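Local coordinates for nucleoside 2-deoxyribosyltransferase (Enterococcus faecalis, PDB 7M5H), which probably hydrolyses the N-glycosidic bond of a deoxyribonucleoside monophosphate such as 5-hydroxymethyl-dUMP, at residues 6-11 with 39-44; 70-75 with 99-104. One frame throughout, in Å; residues are numbered along the deposited sequence.

Interaction 1 (6-11 with 39-44)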
loop_
_atom_site.group_PDB
_atom_site.type_symbol
_atom_site.label_atom_id
_atom_site.label_comp_id
_atom_site.label_asym_id
_atom_site.label_seq_id
_atom_site.Cartn_x
_atom_site.Cartn_y
_atom_site.Cartn_z
ATOM N N LYS B 6 25.254 8.755 16.625
ATOM C CA LYS B 6 24.488 9.367 15.549
ATOM C C LYS B 6 23.365 8.423 15.136
ATOM O O LYS B 6 23.619 7.278 14.748
ATOM C CB LYS B 6 25.388 9.696 14.359
ATOM C CG LYS B 6 26.572 10.588 14.710
ATOM C CD LYS B 6 27.194 11.202 13.467
ATOM C CE LYS B 6 26.230 12.165 12.790
ATOM N NZ LYS B 6 26.826 12.798 11.581
ATOM N N ILE B 7 22.127 8.904 15.225
ATOM C CA ILE B 7 20.939 8.111 14.936
ATOM C C ILE B 7 20.243 8.701 13.718
ATOM O O ILE B 7 20.035 9.918 13.643
ATOM C CB ILE B 7 19.981 8.070 16.139
ATOM C CG1 ILE B 7 20.662 7.430 17.350
ATOM C CG2 ILE B 7 18.708 7.319 15.783
ATOM C CD1 ILE B 7 19.777 7.366 18.575
ATOM N N TYR B 8 19.889 7.841 12.768
ATOM C CA TYR B 8 19.056 8.223 11.635
ATOM C C TYR B 8 17.637 7.737 11.900
ATOM O O TYR B 8 17.422 6.544 12.143
ATOM C CB TYR B 8 19.588 7.636 10.329
ATOM C CG TYR B 8 18.794 8.057 9.111
ATOM C CD1 TYR B 8 19.072 9.248 8.454
ATOM C CD2 TYR B 8 17.765 7.263 8.620
ATOM C CE1 TYR B 8 18.347 9.638 7.343
ATOM C CE2 TYR B 8 17.034 7.644 7.510
ATOM C CZ TYR B 8 17.330 8.832 6.876
ATOM O OH TYR B 8 16.607 9.216 5.769
ATOM N N PHE B 9 16.677 8.655 11.855
ATOM C CA PHE B 9 15.275 8.339 12.115
ATOM C C PHE B 9 14.590 8.087 10.776
ATOM O O PHE B 9 14.284 9.024 10.034
ATOM C CB PHE B 9 14.600 9.466 12.889
ATOM C CG PHE B 9 13.260 9.095 13.455
ATOM C CD1 PHE B 9 13.157 8.563 14.728
ATOM C CD2 PHE B 9 12.104 9.274 12.712
ATOM C CE1 PHE B 9 11.928 8.220 15.254
ATOM C CE2 PHE B 9 10.871 8.935 13.231
ATOM C CZ PHE B 9 10.783 8.405 14.504
ATOM N N ALA B 10 14.348 6.815 10.470
ATOM C CA ALA B 10 13.692 6.426 9.231
ATOM C C ALA B 10 12.193 6.284 9.460
ATOM O O ALA B 10 11.762 5.643 10.425
ATOM C CB ALA B 10 14.274 5.116 8.697
ATOM N N GLY B 11 11.406 6.881 8.572
ATOM C CA GLY B 11 9.968 6.827 8.662
ATOM C C GLY B 11 9.317 7.770 7.674
ATOM O O GLY B 11 9.914 8.767 7.252
ATOM N N TYR B 39 19.375 12.532 13.567
ATOM C CA TYR B 39 19.045 13.222 12.329
ATOM C C TYR B 39 17.607 12.887 11.952
ATOM O O TYR B 39 17.261 11.712 11.792
ATOM C CB TYR B 39 20.004 12.826 11.206
ATOM C CG TYR B 39 19.728 13.519 9.889
ATOM C CD1 TYR B 39 20.339 14.726 9.576
ATOM C CD2 TYR B 39 18.859 12.965 8.958
ATOM C CE1 TYR B 39 20.090 15.362 8.375
ATOM C CE2 TYR B 39 18.602 13.593 7.756
ATOM C CZ TYR B 39 19.220 14.791 7.469
ATOM O OH TYR B 39 18.965 15.415 6.270
ATOM N N LEU B 40 16.776 13.917 11.812
ATOM C CA LEU B 40 15.384 13.751 11.409
ATOM C C LEU B 40 15.190 14.403 10.048
ATOM O O LEU B 40 15.336 15.634 9.931
ATOM C CB LEU B 40 14.437 14.361 12.444
ATOM C CG LEU B 40 12.942 14.142 12.207
ATOM C CD1 LEU B 40 12.638 12.665 12.044
ATOM C CD2 LEU B 40 12.127 14.734 13.347
ATOM N N PRO B 41 14.872 13.635 9.002
ATOM C CA PRO B 41 14.822 14.214 7.646
ATOM C C PRO B 41 13.881 15.398 7.499
ATOM O O PRO B 41 14.189 16.323 6.736
ATOM C CB PRO B 41 14.368 13.028 6.785
ATOM C CG PRO B 41 14.849 11.825 7.531
ATOM C CD PRO B 41 14.707 12.171 8.988
ATOM N N GLN B 42 12.745 15.406 8.200
ATOM C CA GLN B 42 11.796 16.503 8.043
ATOM C C GLN B 42 12.335 17.820 8.587
ATOM O O GLN B 42 11.839 18.883 8.199
ATOM C CB GLN B 42 10.469 16.157 8.719
ATOM C CG GLN B 42 10.541 16.029 10.229
ATOM C CD GLN B 42 9.379 15.239 10.796
ATOM O OE1 GLN B 42 9.158 14.087 10.424
ATOM N NE2 GLN B 42 8.623 15.858 11.694
ATOM N N GLU B 43 13.335 17.778 9.466
ATOM C CA GLU B 43 13.960 18.995 9.967
ATOM C C GLU B 43 14.949 19.601 8.981
ATOM O O GLU B 43 15.365 20.748 9.175
ATOM C CB GLU B 43 14.674 18.714 11.293
ATOM C CG GLU B 43 13.754 18.293 12.426
ATOM C CD GLU B 43 14.515 17.910 13.680
ATOM O OE1 GLU B 43 15.733 17.647 13.580
ATOM O OE2 GLU B 43 13.899 17.872 14.765
ATOM N N ASN B 44 15.332 18.870 7.936
ATOM C CA ASN B 44 16.327 19.332 6.979
ATOM C C ASN B 44 15.764 19.551 5.584
ATOM O O ASN B 44 16.497 20.015 4.704
ATOM C CB ASN B 44 17.491 18.336 6.910
ATOM C CG ASN B 44 18.117 18.075 8.263
ATOM O OD1 ASN B 44 17.613 17.269 9.047
ATOM N ND2 ASN B 44 19.222 18.753 8.545
#
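Two backbone hydrogen bonds join I7, F9 and Y39. Y39 N donates to I7 O at 2.7 Å. F9 N donates to Y39 O at 3.1 Å. Y39 is thus gripped on its N-H and its C=O by residues on either side of Y8. This is the parallel pairing of strand 5-10 with the last residue of strand 36-39, an outermost strand of the sheet within this chain.

Y8 and Y39 project from the same face. In both, CG is anti to the backbone N (chi1 -177° and -179°), which lays the side chains next to each other and pointing the same way. The rings meet rim to rim, with planes only 12° apart and neither over the other's face. Y8 CE1 approaches Y39 CD2 at 3.7 Å. Beyond Y39 the chain leaves the sheet, and P41 turns back toward strand 5-10. P41 CG comes within 3.6 Å of Y8 OH, and P41 CD lies 3.3 Å from F9 O. On the other face F9 and L40 run alongside each other, with F9 CD2 3.5 Å from L40 CD1. Both touch V26 of helix 16-30.

The phenol of Y8 ends among acids: its OH is hydrogen-bonded to E89 and D63. A glycerol, probably from the crystallisation liquor, lies near the Y8 side chain and is hydrogen-bonded by G11 N.

The chemistry changes along the contact. Backbone hydrogen bonds set the strand register up to Y39, and after that apolar packing by L40 and P41 takes over. P41 has no N-H to continue the ladder. The hydroxyl of Y8 is held by two carboxylates, which keep that end of the side chain in place.

Interaction 2 (70-75 with 99-104)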
loop_
_atom_site.group_PDB
_atom_site.type_symbol
_atom_site.label_atom_id
_atom_site.label_comp_id
_atom_site.label_asym_id
_atom_site.label_seq_id
_atom_site.Cartn_x
_atom_site.Cartn_y
_atom_site.Cartn_z
ATOM N N SER B 70 25.385 7.365 10.068
ATOM C CA SER B 70 24.770 7.084 11.355
ATOM C C SER B 70 25.368 5.829 11.978
ATOM O O SER B 70 25.885 4.949 11.285
ATOM C CB SER B 70 23.256 6.918 11.209
ATOM O OG SER B 70 22.941 5.785 10.419
ATOM N N ASP B 71 25.298 5.764 13.307
ATOM C CA ASP B 71 25.717 4.581 14.048
ATOM C C ASP B 71 24.558 3.636 14.324
ATOM O O ASP B 71 24.788 2.448 14.574
ATOM C CB ASP B 71 26.361 4.988 15.377
ATOM C CG ASP B 71 27.553 5.903 15.192
ATOM O OD1 ASP B 71 28.466 5.544 14.420
ATOM O OD2 ASP B 71 27.572 6.986 15.815
ATOM N N LEU B 72 23.328 4.142 14.280
ATOM C CA LEU B 72 22.133 3.362 14.560
ATOM C C LEU B 72 20.986 3.944 13.750
ATOM O O LEU B 72 20.877 5.164 13.608
ATOM C CB LEU B 72 21.793 3.380 16.056
ATOM C CG LEU B 72 20.451 2.770 16.465
ATOM C CD1 LEU B 72 20.456 1.265 16.241
ATOM C CD2 LEU B 72 20.118 3.106 17.910
ATOM N N LEU B 73 20.137 3.072 13.221
ATOM C CA LEU B 73 18.984 3.481 12.431
ATOM C C LEU B 73 17.716 3.087 13.175
ATOM O O LEU B 73 17.522 1.911 13.500
ATOM C CB LEU B 73 19.022 2.844 11.040
ATOM C CG LEU B 73 17.990 3.326 10.020
ATOM C CD1 LEU B 73 18.675 3.712 8.720
ATOM C CD2 LEU B 73 16.939 2.257 9.768
ATOM N N VAL B 74 16.869 4.072 13.462
ATOM C CA VAL B 74 15.552 3.838 14.039
ATOM C C VAL B 74 14.536 3.913 12.908
ATOM O O VAL B 74 14.475 4.914 12.185
ATOM C CB VAL B 74 15.232 4.854 15.148
ATOM C CG1 VAL B 74 13.803 4.673 15.636
ATOM C CG2 VAL B 74 16.212 4.701 16.300
ATOM N N ALA B 75 13.743 2.856 12.747
ATOM C CA ALA B 75 12.822 2.730 11.626
ATOM C C ALA B 75 11.398 2.534 12.124
ATOM O O ALA B 75 11.151 1.742 13.038
ATOM C CB ALA B 75 13.220 1.566 10.715
ATOM N N PRO B 99 23.231 -1.229 12.589
ATOM C CA PRO B 99 22.090 -1.873 13.252
ATOM C C PRO B 99 20.818 -1.047 13.129
ATOM O O PRO B 99 20.852 0.177 12.981
ATOM C CB PRO B 99 22.544 -1.984 14.714
ATOM C CG PRO B 99 23.603 -0.936 14.867
ATOM C CD PRO B 99 24.296 -0.863 13.538
ATOM N N VAL B 100 19.683 -1.742 13.195
ATOM C CA VAL B 100 18.370 -1.133 13.011
ATOM C C VAL B 100 17.473 -1.546 14.169
ATOM O O VAL B 100 17.296 -2.743 14.425
ATOM C CB VAL B 100 17.728 -1.536 11.672
ATOM C CG1 VAL B 100 16.337 -0.934 11.553
ATOM C CG2 VAL B 100 18.605 -1.105 10.505
ATOM N N VAL B 101 16.903 -0.563 14.861
ATOM C CA VAL B 101 15.880 -0.790 15.879
ATOM C C VAL B 101 14.566 -0.250 15.335
ATOM O O VAL B 101 14.436 0.956 15.093
ATOM C CB VAL B 101 16.244 -0.124 17.214
ATOM C CG1 VAL B 101 15.123 -0.320 18.223
ATOM C CG2 VAL B 101 17.550 -0.691 17.751
ATOM N N ALA B 102 13.593 -1.136 15.142
ATOM C CA ALA B 102 12.347 -0.794 14.474
ATOM C C ALA B 102 11.181 -0.773 15.456
ATOM O O ALA B 102 11.141 -1.545 16.418
ATOM C CB ALA B 102 12.044 -1.778 13.342
ATOM N N LEU B 103 10.226 0.115 15.190
ATOM C CA LEU B 103 9.024 0.265 15.999
ATOM C C LEU B 103 7.805 -0.146 15.183
ATOM O O LEU B 103 7.640 0.295 14.041
ATOM C CB LEU B 103 8.868 1.705 16.489
ATOM C CG LEU B 103 7.603 1.985 17.302
ATOM C CD1 LEU B 103 7.643 1.241 18.630
ATOM C CD2 LEU B 103 7.420 3.476 17.523
ATOM N N TYR B 104 6.949 -0.976 15.778
ATOM C CA TYR B 104 5.786 -1.550 15.095
ATOM C C TYR B 104 4.645 -1.641 16.106
ATOM O O TYR B 104 4.559 -2.612 16.864
ATOM C CB TYR B 104 6.126 -2.917 14.509
ATOM C CG TYR B 104 4.948 -3.671 13.937
ATOM C CD1 TYR B 104 4.181 -3.129 12.914
ATOM C CD2 TYR B 104 4.614 -4.935 14.409
ATOM C CE1 TYR B 104 3.107 -3.820 12.385
ATOM C CE2 TYR B 104 3.540 -5.633 13.884
ATOM C CZ TYR B 104 2.792 -5.070 12.872
ATOM O OH TYR B 104 1.724 -5.760 12.347
#
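L73 and V100 lie side by side and point the same way from one face of the sheet. L73 CD2 rests 3.7 Å from V100 CG1. CD2 also lies near V100 CG2, so it meets both valine methyls. A75 continues this face, its CB 4.1 Å from V100 CG1 and more loosely set against A102 CB.

From the other face, L72 sends CD1 obliquely across to V101 CG2, at 3.8 Å. The same methyl touches P99 O and the proline ring.

Between the two faces the strands run nearly parallel, 15° apart. Four backbone hydrogen bonds join them: L73 N to P99 O, V101 N to L73 O (2.9 Å), A75 N to V101 O, and L103 N to A75 O (2.9 Å). Each strand thus gives and accepts two.

Strands 72-76 and 100-103 are the two strands of a beta-alpha-beta unit in this Rossmann-like domain. The connecting helix 84-96 covers the face of A75 and V100. Helix 150-159 packs on V74 and V101 opposite. Strand 5-10 borders 72-76 on its other edge.

Interactions 1 and 2 belong to one parallel sheet, separated by the pairing of strands 5-10 and 72-76. Their centres are about 11 Å apart. Strand 5-10 lies between 36-39 and 72-76, so it uses one edge in interaction 1 and the other to meet interaction 2. There A10 N is 2.6 Å from V74 O and K6 O is 2.7 Å from D71 N, both probable hydrogen bonds. Packing joins them too, with I7 CG2 3.7 Å from V74 CG2. Helix 84-96, which packs on interaction 2, also supplies E89 to Y8 of interaction 1. The glycerol lies at the Y8 and G11 end of interaction 1 and may mark a pocket there.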